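Local coordinates for ABC-type transport system, molybdenum-specific extracellular solute-binding protein (Clostridium difficile, PDB 4KD5) that probably captures molybdate, and perhaps tungstate, outside the cell and hands it to an ABC transporter for import, at residues 5-10 with 33-38; 85-90 with 192-197; 168-173 with 227-232. One frame throughout, in Å; residues are numbered along the deposited sequence.

Interaction 1 of 3, residues 5-10 with 33-38; sequences SVELNI and NVKLTV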
loop_
_atom_site.group_PDB
_atom_site.type_symbol
_atom_site.label_atom_id
_atom_site.label_comp_id
_atom_site.label_asym_id
_atom_site.label_seq_id
_atom_site.Cartn_x
_atom_site.Cartn_y
_atom_site.Cartn_z
ATOM N N SER A 5 -12.805 2.408 -2.905
ATOM C CA SER A 5 -13.041 0.966 -2.939
ATOM C C SER A 5 -12.115 0.272 -3.937
ATOM O O SER A 5 -11.747 0.846 -4.964
ATOM C CB SER A 5 -14.503 0.669 -3.279
ATOM O OG SER A 5 -14.736 -0.725 -3.361
ATOM N N VAL A 6 -11.734 -0.963 -3.624
ATOM C CA VAL A 6 -10.813 -1.722 -4.465
ATOM C C VAL A 6 -11.408 -3.073 -4.849
ATOM O O VAL A 6 -11.992 -3.761 -4.010
ATOM C CB VAL A 6 -9.462 -1.944 -3.757
ATOM C CG1 VAL A 6 -8.557 -2.818 -4.599
ATOM C CG2 VAL A 6 -8.782 -0.618 -3.488
ATOM N N GLU A 7 -11.266 -3.443 -6.118
ATOM C CA GLU A 7 -11.713 -4.747 -6.588
ATOM C C GLU A 7 -10.516 -5.591 -7.011
ATOM O O GLU A 7 -9.862 -5.294 -8.013
ATOM C CB GLU A 7 -12.703 -4.591 -7.745
ATOM C CG GLU A 7 -13.949 -3.796 -7.378
ATOM C CD GLU A 7 -14.820 -3.467 -8.575
ATOM O OE1 GLU A 7 -14.393 -3.730 -9.719
ATOM O OE2 GLU A 7 -15.934 -2.944 -8.371
ATOM N N LEU A 8 -10.229 -6.635 -6.237
ATOM C CA LEU A 8 -9.116 -7.533 -6.538
ATOM C C LEU A 8 -9.596 -8.767 -7.300
ATOM O O LEU A 8 -10.592 -9.395 -6.924
ATOM C CB LEU A 8 -8.396 -7.965 -5.258
ATOM C CG LEU A 8 -7.644 -6.911 -4.449
ATOM C CD1 LEU A 8 -7.015 -7.536 -3.211
ATOM C CD2 LEU A 8 -6.580 -6.243 -5.291
ATOM N N ASN A 9 -8.895 -9.103 -8.377
ATOM C CA ASN A 9 -9.165 -10.339 -9.095
ATOM C C ASN A 9 -8.230 -11.439 -8.621
ATOM O O ASN A 9 -7.010 -11.341 -8.783
ATOM C CB ASN A 9 -9.011 -10.126 -10.604
ATOM C CG ASN A 9 -10.200 -9.419 -11.216
ATOM O OD1 ASN A 9 -11.340 -9.865 -11.082
ATOM N ND2 ASN A 9 -9.943 -8.298 -11.880
ATOM N N ILE A 10 -8.796 -12.481 -8.022
ATOM C CA ILE A 10 -7.996 -13.620 -7.589
ATOM C C ILE A 10 -8.304 -14.856 -8.434
ATOM O O ILE A 10 -9.465 -15.239 -8.590
ATOM C CB ILE A 10 -8.199 -13.943 -6.092
ATOM C CG1 ILE A 10 -7.573 -12.861 -5.217
ATOM C CG2 ILE A 10 -7.569 -15.278 -5.737
ATOM C CD1 ILE A 10 -8.443 -11.657 -5.002
ATOM N N ASN A 33 -13.372 -2.208 2.499
ATOM C CA ASN A 33 -13.063 -1.502 1.257
ATOM C C ASN A 33 -12.650 -2.376 0.073
ATOM O O ASN A 33 -12.450 -1.870 -1.030
ATOM C CB ASN A 33 -11.997 -0.435 1.507
ATOM C CG ASN A 33 -12.588 0.947 1.679
ATOM O OD1 ASN A 33 -12.325 1.849 0.882
ATOM N ND2 ASN A 33 -13.397 1.121 2.719
ATOM N N VAL A 34 -12.523 -3.680 0.294
ATOM C CA VAL A 34 -12.098 -4.581 -0.773
ATOM C C VAL A 34 -13.217 -5.520 -1.204
ATOM O O VAL A 34 -13.840 -6.180 -0.369
ATOM C CB VAL A 34 -10.857 -5.398 -0.367
ATOM C CG1 VAL A 34 -10.450 -6.349 -1.485
ATOM C CG2 VAL A 34 -9.711 -4.470 -0.036
ATOM N N LYS A 35 -13.474 -5.557 -2.510
ATOM C CA LYS A 35 -14.382 -6.533 -3.095
ATOM C C LYS A 35 -13.539 -7.570 -3.820
ATOM O O LYS A 35 -12.726 -7.222 -4.679
ATOM C CB LYS A 35 -15.320 -5.858 -4.093
ATOM C CG LYS A 35 -16.040 -4.630 -3.556
ATOM C CD LYS A 35 -16.492 -3.730 -4.699
ATOM C CE LYS A 35 -17.416 -2.617 -4.222
ATOM N NZ LYS A 35 -17.844 -1.741 -5.355
ATOM N N LEU A 36 -13.729 -8.842 -3.486
ATOM C CA LEU A 36 -12.950 -9.911 -4.104
ATOM C C LEU A 36 -13.753 -10.627 -5.190
ATOM O O LEU A 36 -14.910 -10.996 -4.976
ATOM C CB LEU A 36 -12.489 -10.918 -3.046
ATOM C CG LEU A 36 -11.599 -10.417 -1.907
ATOM C CD1 LEU A 36 -11.363 -11.515 -0.882
ATOM C CD2 LEU A 36 -10.271 -9.920 -2.440
ATOM N N THR A 37 -13.141 -10.817 -6.356
ATOM C CA THR A 37 -13.752 -11.615 -7.415
ATOM C C THR A 37 -12.864 -12.828 -7.693
ATOM O O THR A 37 -11.777 -12.695 -8.262
ATOM C CB THR A 37 -13.960 -10.796 -8.702
ATOM O OG1 THR A 37 -14.962 -9.796 -8.475
ATOM C CG2 THR A 37 -14.415 -11.692 -9.842
ATOM N N VAL A 38 -13.324 -14.008 -7.285
ATOM C CA VAL A 38 -12.500 -15.210 -7.382
ATOM C C VAL A 38 -12.868 -16.082 -8.582
ATOM O O VAL A 38 -13.989 -16.585 -8.682
ATOM C CB VAL A 38 -12.563 -16.055 -6.096
ATOM C CG1 VAL A 38 -11.553 -17.175 -6.164
ATOM C CG2 VAL A 38 -12.271 -15.199 -4.884
#
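Glu7 and Lys35 face each other across two neighbouring parallel strands, and their long side chains slant past one another above the sheet. In Glu7 the CG atom stands anti to the carbonyl carbon (chi1 -60°), Lys35 starts in the same way, and both chains then run out extended. Their aliphatic parts meet first, with Glu7 CG 3.7 Å from Lys35 CD, whereas the charged ends form only a long salt bridge, Glu7 OE2 to Lys35 NZ at 3.8 Å. The lysine also passes Ser5, whose OG lies 3.4 Å from Lys35 CE and makes a weak hydrogen bond of 3.5 Å to Asn33 O. Farther along the same face Asn9 and Thr37 stand side by side, Asn9 OD1 reaching Thr37 CB at 3.7 Å.

Beneath these residues the backbones illustrate the beta-alpha-beta crossover of solute-binding proteins, in which the chain leaves strand 6-13, passes through helix 17-28 and comes back as strand 34-41. Val6, Leu8 and Ile10 donate to Asn33, Lys35 and Thr37, while Val6 O and Leu8 O accept from Lys35 N and Thr37 N; the two strand directions diverge by 25°.

The other face is apolar. Leu36 CD2 touches both Ile10 CD1, 3.6 Å away, and Leu8 CB, 3.9 Å away, the two atoms lying on the same side of it. Ile10 makes this possible by bending at chi2 (83°), which swings its terminal methyl across toward the leucine instead of continuing straight. Leu8 runs alongside Leu36, pointing the same way, but meets Val34 at a slant, with Leu8 CD1 4.0 Å from Val34 CG1. Phe211 and Ala207 of helix 205-215 cover Leu8, the former also touching Leu36 and the latter Val6, while Tyr27 of helix 17-28 lies against Val34.

Interaction 2 of 3, residues 85-90 with 192-197; sequences VKNDLV and ITYPVS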
loop_
_atom_site.group_PDB
_atom_site.type_symbol
_atom_site.label_atom_id
_atom_site.label_comp_id
_atom_site.label_asym_id
_atom_site.label_seq_id
_atom_site.Cartn_x
_atom_site.Cartn_y
_atom_site.Cartn_z
ATOM N N VAL A 85 -0.487 -22.661 1.677
ATOM C CA VAL A 85 -0.723 -23.861 2.469
ATOM C C VAL A 85 -0.186 -25.083 1.742
ATOM O O VAL A 85 0.228 -25.006 0.584
ATOM C CB VAL A 85 -2.214 -24.082 2.781
ATOM C CG1 VAL A 85 -2.803 -22.868 3.470
ATOM C CG2 VAL A 85 -2.987 -24.388 1.506
ATOM N N LYS A 86 -0.197 -26.215 2.431
ATOM C CA LYS A 86 0.190 -27.470 1.818
ATOM C C LYS A 86 -0.836 -28.525 2.192
ATOM O O LYS A 86 -1.567 -28.366 3.170
ATOM C CB LYS A 86 1.594 -27.888 2.261
ATOM C CG LYS A 86 1.720 -28.160 3.754
ATOM C CD LYS A 86 3.162 -28.475 4.175
ATOM C CE LYS A 86 4.171 -28.335 3.040
ATOM N NZ LYS A 86 4.677 -26.942 2.865
ATOM N N ASN A 87 -0.906 -29.595 1.409
ATOM C CA ASN A 87 -1.831 -30.673 1.720
ATOM C C ASN A 87 -1.089 -31.869 2.289
ATOM O O ASN A 87 0.141 -31.925 2.240
ATOM C CB ASN A 87 -2.620 -31.078 0.475
ATOM C CG ASN A 87 -4.110 -31.132 0.727
ATOM O OD1 ASN A 87 -4.555 -31.526 1.808
ATOM N ND2 ASN A 87 -4.893 -30.724 -0.267
ATOM N N ASP A 88 -1.835 -32.815 2.842
ATOM C CA ASP A 88 -1.247 -34.059 3.314
ATOM C C ASP A 88 -1.845 -35.240 2.571
ATOM O O ASP A 88 -3.038 -35.249 2.274
ATOM C CB ASP A 88 -1.453 -34.221 4.823
ATOM C CG ASP A 88 -0.238 -33.800 5.624
ATOM O OD1 ASP A 88 0.887 -33.953 5.111
ATOM O OD2 ASP A 88 -0.407 -33.317 6.763
ATOM N N LEU A 89 -1.007 -36.225 2.256
ATOM C CA LEU A 89 -1.481 -37.455 1.632
ATOM C C LEU A 89 -1.863 -38.407 2.758
ATOM O O LEU A 89 -1.022 -38.761 3.592
ATOM C CB LEU A 89 -0.386 -38.085 0.775
ATOM C CG LEU A 89 -0.741 -38.811 -0.525
ATOM C CD1 LEU A 89 -0.107 -40.180 -0.563
ATOM C CD2 LEU A 89 -2.234 -38.935 -0.722
ATOM N N VAL A 90 -3.128 -38.810 2.797
ATOM C CA VAL A 90 -3.606 -39.638 3.899
ATOM C C VAL A 90 -4.145 -40.991 3.457
ATOM O O VAL A 90 -4.527 -41.176 2.298
ATOM C CB VAL A 90 -4.664 -38.904 4.752
ATOM C CG1 VAL A 90 -4.075 -37.655 5.371
ATOM C CG2 VAL A 90 -5.882 -38.551 3.906
ATOM N N ILE A 192 3.435 -31.252 -1.207
ATOM C CA ILE A 192 2.167 -30.948 -1.859
ATOM C C ILE A 192 1.744 -29.535 -1.455
ATOM O O ILE A 192 0.944 -29.359 -0.538
ATOM C CB ILE A 192 1.075 -31.956 -1.448
ATOM C CG1 ILE A 192 1.615 -33.389 -1.506
ATOM C CG2 ILE A 192 -0.156 -31.817 -2.334
ATOM C CD1 ILE A 192 0.612 -34.459 -1.095
ATOM N N THR A 193 2.278 -28.529 -2.147
ATOM C CA THR A 193 2.111 -27.140 -1.722
ATOM C C THR A 193 1.294 -26.286 -2.685
ATOM O O THR A 193 1.235 -26.561 -3.882
ATOM C CB THR A 193 3.466 -26.456 -1.483
ATOM O OG1 THR A 193 4.153 -26.304 -2.728
ATOM C CG2 THR A 193 4.315 -27.273 -0.537
ATOM N N TYR A 194 0.688 -25.234 -2.146
ATOM C CA TYR A 194 -0.056 -24.277 -2.949
ATOM C C TYR A 194 0.607 -22.908 -2.829
ATOM O O TYR A 194 0.467 -22.232 -1.808
ATOM C CB TYR A 194 -1.523 -24.220 -2.500
ATOM C CG TYR A 194 -2.252 -25.551 -2.573
ATOM C CD1 TYR A 194 -2.077 -26.516 -1.591
ATOM C CD2 TYR A 194 -3.118 -25.837 -3.620
ATOM C CE1 TYR A 194 -2.735 -27.733 -1.654
ATOM C CE2 TYR A 194 -3.785 -27.053 -3.690
ATOM C CZ TYR A 194 -3.588 -27.996 -2.701
ATOM O OH TYR A 194 -4.243 -29.205 -2.759
ATOM N N PRO A 195 1.358 -22.504 -3.866
ATOM C CA PRO A 195 2.039 -21.204 -3.823
ATOM C C PRO A 195 1.106 -20.050 -4.173
ATOM O O PRO A 195 0.171 -20.231 -4.965
ATOM C CB PRO A 195 3.123 -21.341 -4.895
ATOM C CG PRO A 195 2.557 -22.318 -5.874
ATOM C CD PRO A 195 1.681 -23.268 -5.086
ATOM N N VAL A 196 1.356 -18.883 -3.579
ATOM C CA VAL A 196 0.594 -17.680 -3.888
ATOM C C VAL A 196 1.565 -16.610 -4.387
ATOM O O VAL A 196 2.733 -16.600 -3.999
ATOM C CB VAL A 196 -0.191 -17.176 -2.643
ATOM C CG1 VAL A 196 0.759 -16.757 -1.533
ATOM C CG2 VAL A 196 -1.119 -16.019 -2.998
ATOM N N SER A 197 1.097 -15.725 -5.262
ATOM C CA SER A 197 1.914 -14.591 -5.695
ATOM C C SER A 197 1.056 -13.424 -6.168
ATOM O O SER A 197 -0.021 -13.630 -6.726
ATOM C CB SER A 197 2.872 -15.014 -6.810
ATOM O OG SER A 197 3.703 -13.931 -7.188
HETATM O O HOH W 1 3.452 -32.010 1.720
#
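Lys86 and Thr193 form a non-hydrogen-bonded antiparallel pair, their CA atoms only 4.0 Å apart, where the two segments run 155° from each other. A backbone bond lies to each side of this pair: Tyr194 N donates to Val85 O at 2.8 Å, and Asn87 N donates to Ile192 O at 2.7 Å. Ile192 N turns instead to a water, which in turn makes a weak bond to Asn87 O.

Asn87 and Tyr194 carry the side-chain contact. The tyrosine CG is anti to its carbonyl carbon (chi1 -58°), which brings the ring alongside the other strand, with Val85 O and Asn87 CB in plane at its edge. At the far end Asn87 ND2 donates to Tyr194 OH over 3.0 Å; the hydroxyl lies near the amide plane, although amide and ring are turned 58° apart. The same ND2 also bonds Ser170 OG, a pair of partners that would fix the rotation of the amide. Val85 CG2 adds an apolar touch at 3.9 Å from Tyr194 CD1. On the other face Lys86 folds back along Thr193, with Lys86 NZ 3.4 Å from Thr193 CG2, and pairs with Glu233 in a salt bridge. Beyond the paired residues, Ile192 CD1 reaches Leu89 CB at 4.2 Å.

Asn87 also packs on Tyr168, a predicted molybdate ligand. Fully buried near the middle of the chain, the pairing of strands 82-94 and 193-198 is consistent with the interlobe hinge strands of two-lobed periplasmic binding proteins.

Interaction 3 of 3, residues 168-173 with 227-232; sequences YFSDTV and FGYKKV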
loop_
_atom_site.group_PDB
_atom_site.type_symbol
_atom_site.label_atom_id
_atom_site.label_comp_id
_atom_site.label_asym_id
_atom_site.label_seq_id
_atom_site.Cartn_x
_atom_site.Cartn_y
_atom_site.Cartn_z
ATOM N N TYR A 168 -6.037 -36.791 -0.441
ATOM C CA TYR A 168 -5.615 -35.603 0.305
ATOM C C TYR A 168 -6.477 -35.443 1.555
ATOM O O TYR A 168 -7.640 -35.838 1.555
ATOM C CB TYR A 168 -5.718 -34.340 -0.553
ATOM C CG TYR A 168 -4.693 -34.237 -1.656
ATOM C CD1 TYR A 168 -3.544 -35.011 -1.641
ATOM C CD2 TYR A 168 -4.873 -33.355 -2.708
ATOM C CE1 TYR A 168 -2.606 -34.912 -2.649
ATOM C CE2 TYR A 168 -3.943 -33.249 -3.716
ATOM C CZ TYR A 168 -2.812 -34.031 -3.680
ATOM O OH TYR A 168 -1.881 -33.930 -4.681
ATOM N N PHE A 169 -5.928 -34.857 2.614
ATOM C CA PHE A 169 -6.715 -34.659 3.825
ATOM C C PHE A 169 -7.904 -33.740 3.562
ATOM O O PHE A 169 -8.975 -33.922 4.132
ATOM C CB PHE A 169 -5.856 -34.095 4.949
ATOM C CG PHE A 169 -6.527 -34.130 6.288
ATOM C CD1 PHE A 169 -6.898 -35.341 6.858
ATOM C CD2 PHE A 169 -6.784 -32.960 6.982
ATOM C CE1 PHE A 169 -7.517 -35.380 8.092
ATOM C CE2 PHE A 169 -7.403 -32.993 8.222
ATOM C CZ PHE A 169 -7.770 -34.206 8.776
ATOM N N SER A 170 -7.707 -32.759 2.686
ATOM C CA SER A 170 -8.759 -31.799 2.361
ATOM C C SER A 170 -9.942 -32.445 1.643
ATOM O O SER A 170 -11.042 -31.885 1.622
ATOM C CB SER A 170 -8.206 -30.638 1.536
ATOM O OG SER A 170 -7.599 -31.082 0.346
ATOM N N ASP A 171 -9.714 -33.617 1.057
ATOM C CA ASP A 171 -10.782 -34.363 0.399
ATOM C C ASP A 171 -11.602 -35.166 1.407
ATOM O O ASP A 171 -12.610 -35.772 1.051
ATOM C CB ASP A 171 -10.203 -35.311 -0.654
ATOM C CG ASP A 171 -9.490 -34.582 -1.778
ATOM O OD1 ASP A 171 -9.982 -33.523 -2.222
ATOM O OD2 ASP A 171 -8.438 -35.085 -2.228
ATOM N N THR A 172 -11.163 -35.164 2.663
ATOM C CA THR A 172 -11.816 -35.953 3.711
ATOM C C THR A 172 -12.755 -35.144 4.597
ATOM O O THR A 172 -13.625 -35.715 5.257
ATOM C CB THR A 172 -10.797 -36.665 4.623
ATOM O OG1 THR A 172 -10.186 -35.711 5.501
ATOM C CG2 THR A 172 -9.730 -37.349 3.790
ATOM N N VAL A 173 -12.565 -33.826 4.636
ATOM C CA VAL A 173 -13.386 -32.969 5.495
ATOM C C VAL A 173 -14.865 -33.040 5.115
ATOM O O VAL A 173 -15.204 -33.267 3.951
ATOM C CB VAL A 173 -12.906 -31.493 5.505
ATOM C CG1 VAL A 173 -11.557 -31.370 6.192
ATOM C CG2 VAL A 173 -12.822 -30.945 4.091
ATOM N N PHE A 227 -10.643 -26.509 6.350
ATOM C CA PHE A 227 -10.980 -27.190 5.111
ATOM C C PHE A 227 -9.981 -28.291 4.763
ATOM O O PHE A 227 -9.936 -28.768 3.626
ATOM C CB PHE A 227 -11.135 -26.170 3.973
ATOM C CG PHE A 227 -12.313 -25.244 4.149
ATOM C CD1 PHE A 227 -13.546 -25.563 3.601
ATOM C CD2 PHE A 227 -12.194 -24.071 4.880
ATOM C CE1 PHE A 227 -14.638 -24.724 3.769
ATOM C CE2 PHE A 227 -13.282 -23.225 5.052
ATOM C CZ PHE A 227 -14.504 -23.553 4.495
ATOM N N GLY A 228 -9.193 -28.700 5.755
ATOM C CA GLY A 228 -8.310 -29.844 5.609
ATOM C C GLY A 228 -6.907 -29.511 5.143
ATOM O O GLY A 228 -6.052 -30.394 5.036
ATOM N N TYR A 229 -6.662 -28.238 4.859
ATOM C CA TYR A 229 -5.326 -27.817 4.467
ATOM C C TYR A 229 -4.436 -27.653 5.689
ATOM O O TYR A 229 -4.910 -27.724 6.826
ATOM C CB TYR A 229 -5.393 -26.541 3.629
ATOM C CG TYR A 229 -6.137 -26.761 2.343
ATOM C CD1 TYR A 229 -5.493 -27.287 1.235
ATOM C CD2 TYR A 229 -7.486 -26.470 2.243
ATOM C CE1 TYR A 229 -6.170 -27.506 0.057
ATOM C CE2 TYR A 229 -8.172 -26.685 1.066
ATOM C CZ TYR A 229 -7.507 -27.203 -0.020
ATOM O OH TYR A 229 -8.187 -27.416 -1.189
ATOM N N LYS A 230 -3.146 -27.446 5.453
ATOM C CA LYS A 230 -2.182 -27.433 6.543
ATOM C C LYS A 230 -1.183 -26.294 6.386
ATOM O O LYS A 230 -0.868 -25.883 5.266
ATOM C CB LYS A 230 -1.459 -28.781 6.612
ATOM C CG LYS A 230 -0.984 -29.167 7.996
ATOM C CD LYS A 230 0.500 -28.903 8.146
ATOM C CE LYS A 230 0.918 -28.892 9.607
ATOM N NZ LYS A 230 2.383 -28.647 9.755
ATOM N N LYS A 231 -0.704 -25.791 7.522
ATOM C CA LYS A 231 0.265 -24.698 7.580
ATOM C C LYS A 231 1.616 -25.113 6.992
ATOM O O LYS A 231 2.020 -26.271 7.107
ATOM C CB LYS A 231 0.433 -24.265 9.039
ATOM C CG LYS A 231 1.593 -23.327 9.305
ATOM C CD LYS A 231 1.108 -21.937 9.685
ATOM C CE LYS A 231 1.860 -20.873 8.904
ATOM N NZ LYS A 231 2.469 -19.849 9.794
ATOM N N VAL A 232 2.313 -24.171 6.358
ATOM C CA VAL A 232 3.608 -24.463 5.742
ATOM C C VAL A 232 4.776 -24.314 6.719
ATOM O O VAL A 232 5.072 -23.208 7.174
ATOM C CB VAL A 232 3.866 -23.566 4.516
ATOM C CG1 VAL A 232 5.263 -23.809 3.961
ATOM C CG2 VAL A 232 2.822 -23.827 3.448
#
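A 3-10 turn, residues 169-171, packs through Phe169 and Ser170 against Gly228 and Tyr229 of the C-terminal segment, at the junction between the lobes of a periplasmic-binding-protein fold. The turn directly follows Tyr168, a predicted molybdate ligand, and Tyr229 makes a weak hydrogen bond through OH to the carbonyl of Ser15, another predicted ligand; the contact therefore borders the presumed oxyanion site. No hydrogen bond joins the two segments, and close fit does the work.

Gly228 is the point of nearest approach. Without a side chain, and with a positive phi of 92°, it lets its CA come within 3.8 Å of Ser170 CA. Gly228 O lies at the edge of the Phe169 ring, in its plane, 3.3 Å from Phe169 CD2. That ring has a further partner in Lys183, which makes a cation-pi contact with it.

Ser170 uses its carbon and its oxygen differently. Ser170 CB sits over one face of the Tyr229 ring, 3.9 Å from the centroid and 14° off the normal, a CH-pi contact displaced a little toward the rim. Ser170 CB also lies 3.3 Å from Phe227 O. With chi1 at 58°, OG falls between the backbone N and the carbonyl carbon, and there it takes the hydrogen bond from Asn87 ND2. The Tyr229 ring also meets the Tyr194 ring in a T-shaped pair.

Val173 straddles the peptide joining Phe227 and Gly228: its CG1 is 3.6 Å from Gly228 N, and its CG2 is 3.6 Å from Phe227 O. At the end of the turn, Phe169 O accepts twice from Thr172, from Thr172 N at 2.9 Å and from Thr172 OG1 at 2.6 Å, the hydroxyl lying in the carbonyl plane on a lone pair.

How the interactions relate
From the N terminus, interaction 1 comes first: residues 5-10 and 33-38 close a short loop around one helix, complete before either of the others opens. Interaction 2 then joins 85-90 to 192-197 across about a hundred residues. Interaction 3 starts within that span, at 168-173, and ends beyond it at 227-232, so the two loops cross. They also touch: Lys230 N reaches Lys86 O, strands 82-94 and 230-231 being neighbours in the sheet. Interactions 2 and 3 thus tie the middle and the C-terminal end of the chain together between the lobes, whereas interaction 1, its centre about 24 Å from that of interaction 2, lies outward in one lobe.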